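PDB 2PNW: membrane-bound lytic murein transglycosylase from Agrobacterium tumefaciens, which probably cleaves the glycan strands of peptidoglycan between N-acetylmuramic acid and N-acetylglucosamine, as lytic transglycosylases of the MltA family do. Local coordinates for residues A[95-107]-A[348-360]. Residues are numbered along the deposited sequence; the frame is centred on the assembly and turned at random.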
loop_
_atom_site.group_PDB
_atom_site.type_symbol
_atom_site.label_atom_id
_atom_site.label_comp_id
_atom_site.label_asym_id
_atom_site.label_seq_id
_atom_site.Cartn_x
_atom_site.Cartn_y
_atom_site.Cartn_z
ATOM N N SER A 95 21.209 3.402 1.282
ATOM C CA SER A 95 20.506 2.491 2.201
ATOM C C SER A 95 19.013 2.403 1.845
ATOM O O SER A 95 18.526 3.135 0.982
ATOM C CB SER A 95 20.705 2.921 3.661
ATOM O OG SER A 95 20.102 4.179 3.925
ATOM N N GLY A 96 18.286 1.496 2.491
ATOM C CA GLY A 96 16.851 1.402 2.249
ATOM C C GLY A 96 16.136 2.553 2.933
ATOM O O GLY A 96 16.758 3.345 3.668
ATOM N N PHE A 97 14.825 2.639 2.709
ATOM C CA PHE A 97 14.037 3.762 3.203
ATOM C C PHE A 97 12.586 3.350 3.446
ATOM O O PHE A 97 11.975 2.688 2.595
ATOM C CB PHE A 97 14.084 4.909 2.191
ATOM C CG PHE A 97 13.606 6.219 2.745
ATOM C CD1 PHE A 97 14.427 6.971 3.593
ATOM C CD2 PHE A 97 12.345 6.707 2.423
ATOM C CE1 PHE A 97 13.988 8.196 4.113
ATOM C CE2 PHE A 97 11.899 7.936 2.935
ATOM C CZ PHE A 97 12.728 8.673 3.785
ATOM N N VAL A 98 12.052 3.720 4.609
ATOM C CA VAL A 98 10.650 3.430 4.921
ATOM C C VAL A 98 9.815 4.669 5.199
ATOM O O VAL A 98 10.285 5.650 5.812
ATOM C CB VAL A 98 10.468 2.414 6.068
ATOM C CG1 VAL A 98 10.948 1.031 5.635
ATOM C CG2 VAL A 98 11.186 2.886 7.366
ATOM N N THR A 99 8.592 4.627 4.674
ATOM C CA THR A 99 7.548 5.533 5.067
ATOM C C THR A 99 6.437 4.672 5.670
ATOM O O THR A 99 6.651 3.463 5.934
ATOM C CB THR A 99 7.087 6.407 3.886
ATOM O OG1 THR A 99 6.746 5.572 2.770
ATOM C CG2 THR A 99 8.222 7.366 3.448
ATOM N N ALA A 100 5.274 5.262 5.930
ATOM C CA ALA A 100 4.178 4.467 6.511
ATOM C C ALA A 100 2.841 4.858 5.921
ATOM O O ALA A 100 2.691 5.966 5.383
ATOM C CB ALA A 100 4.155 4.576 8.037
ATOM N N PHE A 101 1.870 3.951 6.028
ATOM C CA PHE A 101 0.513 4.213 5.566
ATOM C C PHE A 101 -0.476 3.569 6.530
ATOM O O PHE A 101 -0.069 2.821 7.430
ATOM C CB PHE A 101 0.315 3.757 4.097
ATOM C CG PHE A 101 0.180 2.254 3.905
ATOM C CD1 PHE A 101 -1.022 1.712 3.447
ATOM C CD2 PHE A 101 1.260 1.410 4.082
ATOM C CE1 PHE A 101 -1.145 0.310 3.211
ATOM C CE2 PHE A 101 1.153 0.020 3.839
ATOM C CZ PHE A 101 -0.056 -0.517 3.424
ATOM N N TYR A 102 -1.759 3.875 6.380
ATOM C CA TYR A 102 -2.749 3.410 7.360
ATOM C C TYR A 102 -4.087 3.381 6.665
ATOM O O TYR A 102 -4.168 3.796 5.508
ATOM C CB TYR A 102 -2.775 4.317 8.608
ATOM C CG TYR A 102 -3.401 5.681 8.408
ATOM C CD1 TYR A 102 -4.597 6.024 9.055
ATOM C CD2 TYR A 102 -2.800 6.631 7.568
ATOM C CE1 TYR A 102 -5.179 7.302 8.872
ATOM C CE2 TYR A 102 -3.381 7.886 7.373
ATOM C CZ TYR A 102 -4.544 8.213 8.027
ATOM O OH TYR A 102 -5.096 9.465 7.836
ATOM N N GLU A 103 -5.101 2.819 7.324
ATOM C CA GLU A 103 -6.472 2.819 6.811
ATOM C C GLU A 103 -7.214 3.920 7.568
ATOM O O GLU A 103 -7.502 3.725 8.770
ATOM C CB GLU A 103 -7.155 1.488 7.139
ATOM C CG GLU A 103 -8.526 1.300 6.477
ATOM C CD GLU A 103 -9.254 -0.001 6.917
ATOM O OE1 GLU A 103 -8.984 -0.536 8.025
ATOM O OE2 GLU A 103 -10.159 -0.444 6.173
ATOM N N PRO A 104 -7.522 5.065 6.906
ATOM C CA PRO A 104 -8.248 6.076 7.660
ATOM C C PRO A 104 -9.704 5.739 7.920
ATOM O O PRO A 104 -10.347 4.986 7.167
ATOM C CB PRO A 104 -8.172 7.341 6.759
ATOM C CG PRO A 104 -7.104 7.037 5.709
ATOM C CD PRO A 104 -7.193 5.534 5.545
ATOM N N GLU A 105 -10.230 6.316 8.987
ATOM C CA GLU A 105 -11.647 6.344 9.192
ATOM C C GLU A 105 -12.155 7.648 8.555
ATOM O O GLU A 105 -11.609 8.726 8.828
ATOM C CB GLU A 105 -11.911 6.295 10.699
ATOM C CG GLU A 105 -13.337 6.160 11.047
ATOM C CD GLU A 105 -13.524 5.894 12.536
ATOM O OE1 GLU A 105 -13.256 4.754 12.976
ATOM O OE2 GLU A 105 -13.943 6.829 13.244
ATOM N N LEU A 106 -13.171 7.555 7.706
ATOM C CA LEU A 106 -13.713 8.715 7.020
ATOM C C LEU A 106 -15.202 8.853 7.287
ATOM O O LEU A 106 -15.974 7.937 6.989
ATOM C CB LEU A 106 -13.469 8.586 5.513
ATOM C CG LEU A 106 -13.884 9.751 4.599
ATOM C CD1 LEU A 106 -13.042 11.008 4.868
ATOM C CD2 LEU A 106 -13.793 9.366 3.129
ATOM N N GLU A 107 -15.612 9.998 7.850
ATOM C CA GLU A 107 -17.026 10.307 8.017
ATOM C C GLU A 107 -17.705 10.518 6.680
ATOM O O GLU A 107 -17.212 11.292 5.829
ATOM C CB GLU A 107 -17.215 11.576 8.881
ATOM C CG GLU A 107 -16.778 11.363 10.332
ATOM C CD GLU A 107 -16.936 12.624 11.189
ATOM O OE1 GLU A 107 -17.408 13.681 10.678
ATOM O OE2 GLU A 107 -16.571 12.548 12.382
ATOM N N LEU A 348 0.630 8.040 13.839
ATOM C CA LEU A 348 1.873 7.273 13.849
ATOM C C LEU A 348 2.522 7.212 12.484
ATOM O O LEU A 348 3.736 7.400 12.343
ATOM C CB LEU A 348 1.605 5.857 14.361
ATOM C CG LEU A 348 1.276 5.695 15.850
ATOM C CD1 LEU A 348 0.938 4.255 16.114
ATOM C CD2 LEU A 348 2.446 6.152 16.725
ATOM N N ALA A 349 1.708 6.962 11.462
ATOM C CA ALA A 349 2.213 6.813 10.111
ATOM C C ALA A 349 2.764 8.121 9.545
ATOM O O ALA A 349 3.727 8.115 8.769
ATOM C CB ALA A 349 1.079 6.278 9.196
ATOM N N GLY A 350 2.135 9.233 9.933
ATOM C CA GLY A 350 2.339 10.533 9.269
ATOM C C GLY A 350 3.761 11.076 9.292
ATOM O O GLY A 350 4.138 11.871 8.413
ATOM N N THR A 351 4.547 10.639 10.280
ATOM C CA THR A 351 5.914 11.114 10.455
ATOM C C THR A 351 6.999 10.078 10.093
ATOM O O THR A 351 8.199 10.364 10.207
ATOM C CB THR A 351 6.139 11.631 11.894
ATOM O OG1 THR A 351 5.886 10.571 12.835
ATOM C CG2 THR A 351 5.215 12.825 12.200
ATOM N N VAL A 352 6.598 8.879 9.655
ATOM C CA VAL A 352 7.592 7.853 9.308
ATOM C C VAL A 352 8.268 8.248 8.013
ATOM O O VAL A 352 7.612 8.455 6.987
ATOM C CB VAL A 352 6.975 6.410 9.179
ATOM C CG1 VAL A 352 8.059 5.391 8.768
ATOM C CG2 VAL A 352 6.311 6.007 10.475
ATOM N N ARG A 353 9.591 8.350 8.067
ATOM C CA ARG A 353 10.389 8.800 6.944
ATOM C C ARG A 353 11.827 8.518 7.373
ATOM O O ARG A 353 12.540 9.418 7.841
ATOM C CB ARG A 353 10.111 10.304 6.682
ATOM C CG ARG A 353 10.849 10.920 5.517
ATOM C CD ARG A 353 10.302 12.320 5.105
ATOM N NE ARG A 353 10.179 13.293 6.201
ATOM C CZ ARG A 353 11.173 14.040 6.706
ATOM N NH1 ARG A 353 12.421 13.940 6.248
ATOM N NH2 ARG A 353 10.915 14.899 7.692
ATOM N N ASN A 354 12.245 7.256 7.262
ATOM C CA ASN A 354 13.449 6.797 7.971
ATOM C C ASN A 354 14.303 5.871 7.132
ATOM O O ASN A 354 13.781 5.061 6.344
ATOM C CB ASN A 354 13.105 6.063 9.277
ATOM C CG ASN A 354 12.487 6.966 10.341
ATOM O OD1 ASN A 354 11.289 7.244 10.318
ATOM N ND2 ASN A 354 13.296 7.388 11.303
ATOM N N GLU A 355 15.618 5.979 7.309
ATOM C CA GLU A 355 16.548 5.027 6.712
ATOM C C GLU A 355 16.311 3.653 7.301
ATOM O O GLU A 355 15.953 3.528 8.477
ATOM C CB GLU A 355 17.995 5.439 6.997
ATOM C CG GLU A 355 18.522 6.494 6.080
ATOM C CD GLU A 355 19.977 6.829 6.404
ATOM O OE1 GLU A 355 20.861 5.959 6.199
ATOM O OE2 GLU A 355 20.224 7.957 6.877
ATOM N N ALA A 356 16.502 2.618 6.486
ATOM C CA ALA A 356 16.272 1.248 6.932
ATOM C C ALA A 356 17.143 0.267 6.187
ATOM O O ALA A 356 17.459 0.488 5.031
ATOM C CB ALA A 356 14.779 0.864 6.752
ATOM N N ASP A 357 17.516 -0.826 6.849
ATOM C CA ASP A 357 18.160 -1.950 6.174
ATOM C C ASP A 357 17.076 -2.991 5.887
ATOM O O ASP A 357 16.324 -3.350 6.799
ATOM C CB ASP A 357 19.267 -2.570 7.057
ATOM C CG ASP A 357 20.513 -1.655 7.201
ATOM O OD1 ASP A 357 20.744 -0.790 6.326
ATOM O OD2 ASP A 357 21.260 -1.820 8.193
ATOM N N PHE A 358 16.999 -3.451 4.636
ATOM C CA PHE A 358 16.028 -4.485 4.212
ATOM C C PHE A 358 16.705 -5.846 4.089
ATOM O O PHE A 358 17.738 -5.949 3.438
ATOM C CB PHE A 358 15.448 -4.122 2.835
ATOM C CG PHE A 358 14.304 -3.144 2.884
ATOM C CD1 PHE A 358 14.405 -1.959 3.604
ATOM C CD2 PHE A 358 13.128 -3.414 2.189
ATOM C CE1 PHE A 358 13.340 -1.052 3.657
ATOM C CE2 PHE A 358 12.057 -2.510 2.208
ATOM C CZ PHE A 358 12.163 -1.328 2.950
ATOM N N TYR A 359 16.140 -6.888 4.700
ATOM C CA TYR A 359 16.635 -8.255 4.495
ATOM C C TYR A 359 15.443 -9.081 4.042
ATOM O O TYR A 359 14.411 -9.068 4.703
ATOM C CB TYR A 359 17.212 -8.874 5.783
ATOM C CG TYR A 359 18.272 -8.065 6.509
ATOM C CD1 TYR A 359 19.631 -8.355 6.343
ATOM C CD2 TYR A 359 17.917 -7.021 7.365
ATOM C CE1 TYR A 359 20.609 -7.622 7.007
ATOM C CE2 TYR A 359 18.894 -6.261 8.035
ATOM C CZ TYR A 359 20.240 -6.578 7.853
ATOM O OH TYR A 359 21.214 -5.856 8.539
ATOM N N ILE A 360 15.573 -9.802 2.936
ATOM C CA ILE A 360 14.477 -10.653 2.457
ATOM C C ILE A 360 14.755 -12.099 2.884
ATOM O O ILE A 360 15.923 -12.551 2.898
ATOM C CB ILE A 360 14.247 -10.500 0.903
ATOM C CG1 ILE A 360 12.976 -11.235 0.451
ATOM C CG2 ILE A 360 15.468 -10.985 0.097
ATOM C CD1 ILE A 360 12.636 -10.999 -1.049
HETATM O O HOH W 1 20.301 -0.473 3.758
HETATM O O HOH W 2 4.995 8.217 6.262
#
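With CG of F97 trans to the backbone N (chi1 -165°), the ring leans over the backbone of R353 and N354, and R353, whose CG is also trans, runs beside it in the same direction. R353 CG meets the ring edge, 3.4 Å from F97 CZ, while the backbone N of N354 lies over one ring face. V98 points to the other side of the sheet, where its CG1 is 3.7 Å from F358 CE1 and also packs on the methyl of A356; I302 of strand 299-304 touches both V98 and F358. The backbone pairing between these two faces is antiparallel. V98 and N354 form a hydrogen-bonded pair, V98 N giving a nearly straight bond to N354 O (2.8 Å, 173° at the hydrogen) and N354 N returning one to V98 O. At A356 N the bond to G96 O is less regular, the donor standing 67° out of the carbonyl plane. Strand 96-109 largely falls in the range of the MltA-specific insert and strand 353-363 in that of the 3D domain, a double-psi beta-barrel relative, and the pairing joins these two family regions across segments 241 residues apart at their closest ends; strand 334-341 flanks 96-109 as a parallel neighbour. Further along, side-chain packing takes over: the methyl of A100 sits 3.6 Å from V352 CB and also touches A349 CB of helix 343-350. A water accepts from A100 N and lies 2.7 Å from V352 O. At the exposed end, S95 OG donates to E355 OE1 on the anti side of the carboxylate (3.0 Å).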